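Local coordinates for protein prephenate dehydrogenase (Corynebacterium glutamicum ATCC 13032, PDB 3KTD) that probably catalyses the NAD(P)+-dependent oxidative decarboxylation of prephenate, a step of tyrosine biosynthesis, at residues 64-69 / 93-98; 84-89 / 112-117. One frame throughout, in Å; residues are numbered along the deposited sequence.

Contact 1. Residues 64-69 / 93-98; sequences RAAAED and PNNGFT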
# COMPACT_ATOMS: atom_id res chain seq x y z
N ARG A 64 40.67 -3.37 17.67
CA ARG A 64 40.04 -3.89 18.88
C ARG A 64 39.14 -5.06 18.55
O ARG A 64 39.09 -6.05 19.27
CB ARG A 64 39.22 -2.78 19.55
CG ARG A 64 38.37 -3.21 20.75
CD ARG A 64 37.59 -2.03 21.30
NE ARG A 64 36.48 -2.43 22.16
CZ ARG A 64 35.58 -1.59 22.69
NH1 ARG A 64 35.65 -0.28 22.45
NH2 ARG A 64 34.61 -2.06 23.45
N ALA A 65 38.40 -4.93 17.45
CA ALA A 65 37.51 -6.00 17.02
C ALA A 65 38.34 -7.25 16.81
O ALA A 65 37.93 -8.34 17.22
CB ALA A 65 36.79 -5.61 15.74
N ALA A 66 39.50 -7.09 16.18
CA ALA A 66 40.41 -8.21 15.94
C ALA A 66 40.97 -8.74 17.25
O ALA A 66 41.09 -9.95 17.43
CB ALA A 66 41.54 -7.81 15.01
N ALA A 67 41.28 -7.84 18.18
CA ALA A 67 41.81 -8.24 19.49
C ALA A 67 40.82 -9.06 20.31
O ALA A 67 41.23 -9.96 21.03
CB ALA A 67 42.25 -7.02 20.28
N GLU A 68 39.52 -8.77 20.17
CA GLU A 68 38.46 -9.44 20.96
C GLU A 68 37.68 -10.53 20.20
O GLU A 68 36.70 -11.07 20.73
CB GLU A 68 37.47 -8.40 21.50
CG GLU A 68 38.09 -7.29 22.36
CD GLU A 68 37.06 -6.25 22.84
OE1 GLU A 68 35.85 -6.38 22.55
OE2 GLU A 68 37.48 -5.29 23.52
N ASP A 69 38.11 -10.86 18.99
CA ASP A 69 37.38 -11.78 18.10
C ASP A 69 35.88 -11.42 18.02
O ASP A 69 35.01 -12.29 18.15
CB ASP A 69 37.55 -13.25 18.53
CG ASP A 69 36.99 -14.24 17.48
OD1 ASP A 69 37.25 -14.06 16.26
OD2 ASP A 69 36.30 -15.21 17.88
N PRO A 93 41.32 -9.86 9.59
CA PRO A 93 41.16 -10.90 8.58
C PRO A 93 40.64 -12.23 9.11
O PRO A 93 40.17 -13.05 8.33
CB PRO A 93 42.58 -11.07 8.02
CG PRO A 93 43.47 -10.16 8.81
CD PRO A 93 42.72 -9.74 10.02
N ASN A 94 40.74 -12.45 10.42
CA ASN A 94 40.28 -13.70 11.02
C ASN A 94 38.91 -13.57 11.70
O ASN A 94 38.30 -14.57 12.05
CB ASN A 94 41.34 -14.27 11.99
CG ASN A 94 41.06 -15.72 12.38
OD1 ASN A 94 40.65 -16.54 11.54
ND2 ASN A 94 41.27 -16.05 13.65
N ASN A 95 38.43 -12.35 11.89
CA ASN A 95 37.13 -12.14 12.53
C ASN A 95 35.96 -12.62 11.68
O ASN A 95 36.01 -12.54 10.45
CB ASN A 95 36.90 -10.66 12.84
CG ASN A 95 37.86 -10.14 13.84
OD1 ASN A 95 39.07 -10.14 13.61
ND2 ASN A 95 37.35 -9.70 14.98
N GLY A 96 34.92 -13.12 12.34
CA GLY A 96 33.67 -13.44 11.66
C GLY A 96 32.89 -12.15 11.42
O GLY A 96 33.11 -11.15 12.12
N PHE A 97 31.99 -12.14 10.43
CA PHE A 97 31.23 -10.93 10.14
C PHE A 97 29.96 -11.16 9.33
O PHE A 97 29.86 -12.11 8.56
CB PHE A 97 32.12 -9.92 9.41
CG PHE A 97 32.56 -10.37 8.07
CD1 PHE A 97 33.70 -11.16 7.93
CD2 PHE A 97 31.85 -10.01 6.93
CE1 PHE A 97 34.12 -11.59 6.67
CE2 PHE A 97 32.25 -10.43 5.67
CZ PHE A 97 33.39 -11.22 5.53
N THR A 98 29.00 -10.25 9.49
CA THR A 98 27.73 -10.32 8.79
C THR A 98 27.33 -8.95 8.25
O THR A 98 27.88 -7.94 8.68
CB THR A 98 26.63 -10.86 9.71
OG1 THR A 98 25.41 -11.03 8.96
CG2 THR A 98 26.39 -9.95 10.90
O HOH W 1 35.02 -13.10 15.04

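Contact 2. Residues 84-89 / 112-117; sequences LLDAVH and KARNMQ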
# COMPACT_ATOMS: atom_id res chain seq x y z
N LEU A 84 34.11 -1.49 3.09
CA LEU A 84 34.12 -2.06 4.45
C LEU A 84 34.62 -3.51 4.44
O LEU A 84 35.24 -3.96 5.40
CB LEU A 84 32.73 -1.95 5.10
CG LEU A 84 32.42 -0.71 5.95
CD1 LEU A 84 33.10 -0.81 7.31
CD2 LEU A 84 32.81 0.59 5.25
N LEU A 85 34.37 -4.24 3.36
CA LEU A 85 34.90 -5.59 3.23
C LEU A 85 36.42 -5.49 3.14
O LEU A 85 37.12 -6.17 3.87
CB LEU A 85 34.36 -6.29 1.99
CG LEU A 85 32.96 -6.89 2.09
CD1 LEU A 85 32.47 -7.33 0.71
CD2 LEU A 85 32.94 -8.05 3.07
N ASP A 86 36.91 -4.63 2.26
CA ASP A 86 38.34 -4.40 2.11
C ASP A 86 38.97 -3.91 3.40
O ASP A 86 40.11 -4.29 3.72
CB ASP A 86 38.62 -3.41 0.98
CG ASP A 86 38.29 -3.97 -0.40
OD1 ASP A 86 38.15 -5.20 -0.53
OD2 ASP A 86 38.16 -3.19 -1.36
N ALA A 87 38.25 -3.10 4.16
CA ALA A 87 38.76 -2.59 5.44
C ALA A 87 38.91 -3.71 6.46
O ALA A 87 39.86 -3.74 7.23
CB ALA A 87 37.85 -1.49 5.98
N VAL A 88 37.94 -4.63 6.47
CA VAL A 88 37.91 -5.75 7.41
C VAL A 88 38.96 -6.81 7.05
O VAL A 88 39.66 -7.33 7.92
CB VAL A 88 36.50 -6.40 7.44
CG1 VAL A 88 36.54 -7.77 8.13
CG2 VAL A 88 35.51 -5.47 8.11
N HIS A 89 39.03 -7.12 5.75
CA HIS A 89 40.00 -8.07 5.19
C HIS A 89 41.43 -7.70 5.54
O HIS A 89 42.27 -8.56 5.79
CB HIS A 89 39.85 -8.05 3.66
CG HIS A 89 40.49 -9.21 2.95
ND1 HIS A 89 40.23 -10.53 3.30
CD2 HIS A 89 41.28 -9.26 1.86
CE1 HIS A 89 40.88 -11.33 2.47
NE2 HIS A 89 41.51 -10.58 1.58
N LYS A 112 33.11 -13.66 -1.86
CA LYS A 112 33.82 -14.78 -2.48
C LYS A 112 34.99 -14.29 -3.31
O LYS A 112 36.06 -14.92 -3.30
CB LYS A 112 32.88 -15.66 -3.31
CG LYS A 112 32.03 -16.61 -2.46
CD LYS A 112 31.13 -17.56 -3.29
CE LYS A 112 29.98 -16.82 -3.98
NZ LYS A 112 28.93 -17.75 -4.44
N ALA A 113 34.80 -13.17 -4.02
CA ALA A 113 35.88 -12.60 -4.84
C ALA A 113 37.12 -12.23 -3.99
O ALA A 113 38.24 -12.20 -4.49
CB ALA A 113 35.38 -11.39 -5.62
N ARG A 114 36.89 -11.98 -2.70
CA ARG A 114 37.95 -11.62 -1.76
C ARG A 114 38.34 -12.80 -0.84
O ARG A 114 39.12 -12.63 0.09
CB ARG A 114 37.50 -10.40 -0.93
CG ARG A 114 37.43 -9.12 -1.76
CD ARG A 114 36.62 -7.97 -1.13
NE ARG A 114 36.50 -6.85 -2.08
CZ ARG A 114 35.64 -6.81 -3.11
NH1 ARG A 114 34.80 -7.82 -3.34
NH2 ARG A 114 35.62 -5.76 -3.92
N ASN A 115 37.79 -13.98 -1.13
CA ASN A 115 38.06 -15.20 -0.34
C ASN A 115 37.78 -15.07 1.15
O ASN A 115 38.52 -15.60 1.98
CB ASN A 115 39.49 -15.69 -0.60
CG ASN A 115 39.66 -16.19 -2.01
OD1 ASN A 115 39.02 -17.17 -2.41
ND2 ASN A 115 40.51 -15.52 -2.78
N MSE A 116 36.68 -14.39 1.47
CA MSE A 116 36.27 -14.14 2.85
C MSE A 116 35.09 -15.01 3.26
O MSE A 116 34.57 -14.87 4.36
CB MSE A 116 35.94 -12.66 3.03
CG MSE A 116 37.13 -11.72 2.80
SE MSE A 116 36.66 -9.82 2.70
CE MSE A 116 36.25 -9.48 4.57
N GLN A 117 34.69 -15.93 2.38
CA GLN A 117 33.52 -16.78 2.64
C GLN A 117 33.65 -17.70 3.87
O GLN A 117 32.65 -18.11 4.43
CB GLN A 117 33.09 -17.58 1.41
CG GLN A 117 34.12 -18.51 0.80
CD GLN A 117 34.98 -17.83 -0.23
OE1 GLN A 117 35.29 -16.65 -0.10
NE2 GLN A 117 35.39 -18.56 -1.25

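Contact 1. Residues 64-69 / 93-98
Asn-95 sets CG beside its backbone N (chi1 -65°) and reaches with its carboxamide to the C-terminal turn of helix 58-67, at Ala-65 and Ala-66. Asp-69 has the other setting, with CG anti to N (chi1 -170°). This turns its carboxylate toward the start of strand 97-99, where it reaches N of Gly-96 through a water.

The two ends of the amide do different work. ND2 of Asn-95 gives a weak, bent hydrogen bond to O of Ala-65 at 2.7 Å, with an angle of 141° at the hydrogen. It also bonds to O of Ala-70, just before strand 71-74. OD1 of Asn-95 lies against Ala-66, 3.3 Å from its CA and 3.7 Å from its CB. The buried NH2 group thus bridges the last helical turn and the start of the strand.

This is the edge of the parallel sheet of a Rossmann-type nucleotide-binding domain where strands 71-74 and 97-99 begin, at their N-terminal ends. Helix 58-67 leads there into strand 71-74, and the loop after helix 78-91 leads into the parallel neighbour strand 97-99. Asn-95 and Gly-96 stand at the start of that second strand, and Gly-96 already pairs by its backbone with Ile-72.

A water joins the two turns beside the amide. The water is 2.7 Å from OD1 of Asp-69 and accepts from N of Gly-96 at 2.7 Å. The other carboxylate oxygen, OD2 of Asp-69, forms a salt bridge with Arg-9, which would probably favour the charged form of the acid.

Contact 2. Residues 84-89 / 112-117
The Schellman motif that ends helix 105-113 packs here on helix 78-91, within the Rossmann-type nucleotide-binding domain. Asn-115 is its C-prime residue, with positive phi. Arg-114 and Met-116, which flank it, both start their side chains toward helix 78-91. Met-116 is present as selenomethionine.

Met-116 carries the apolar part. Its chain runs out to SE and then bends (chi3 72°), which puts the methyl CE among Leu-85, Val-88 and the helix backbone. CE of Met-116 lies 3.9 Å from CD2 of Leu-85 and 4.0 Å from CG1 of Val-88. It also sits 3.5 Å from the backbone O of Leu-85. The His-89 ring crosses this chain at a slant. SE of Met-116 is 4.2 Å from the centroid of that ring and 41° off its normal, an oblique sulfur-aromatic type of contact made by selenium. ND1 of His-89 meets CG of Met-116, and the adjacent CE1 of His-89 lies 3.2 Å from O of Arg-114.

Arg-114 carries the polar part. Its chain is extended from CG to NE and meets Asp-86 at about a right angle. NE of Arg-114 donates to OD1 of Asp-86 at 2.8 Å in a salt bridge. The acceptor lies near the guanidinium plane. The bond is bent and comes from the syn side, but tilted out of the carboxylate plane. The two planes are 35° apart, and NE alone makes the bond. NH1 of Arg-114 turns back to O of Ala-110 in the preceding helix.

The salt bridge and this return bond together limit rotation of the guanidinium. The ion pair therefore ties helix 78-91 to the end of helix 105-113 where both residues are partly exposed, while the buried selenomethionine fills the joint beside it.

How the contacts relate
Both contacts belong to the nucleotide-binding domain, and both are partly buried. Phe-97, in the 93-98 segment of contact 1, touches Met-116 and Leu-85 of contact 2, with CZ of Phe-97 3.5 Å from CE of Met-116. Contact 1 joins two turns that lead into adjacent strands. It is small and polar, made by a buried amide, a backbone carbonyl and a water. Contact 2 joins a helix to the end of the next helix and buries more surface, 325 against 178 Å². Its centre is apolar, with an ion pair where the residues are partly exposed. Helix 78-91 lies between the segments of contact 1 in sequence and supplies one side of contact 2.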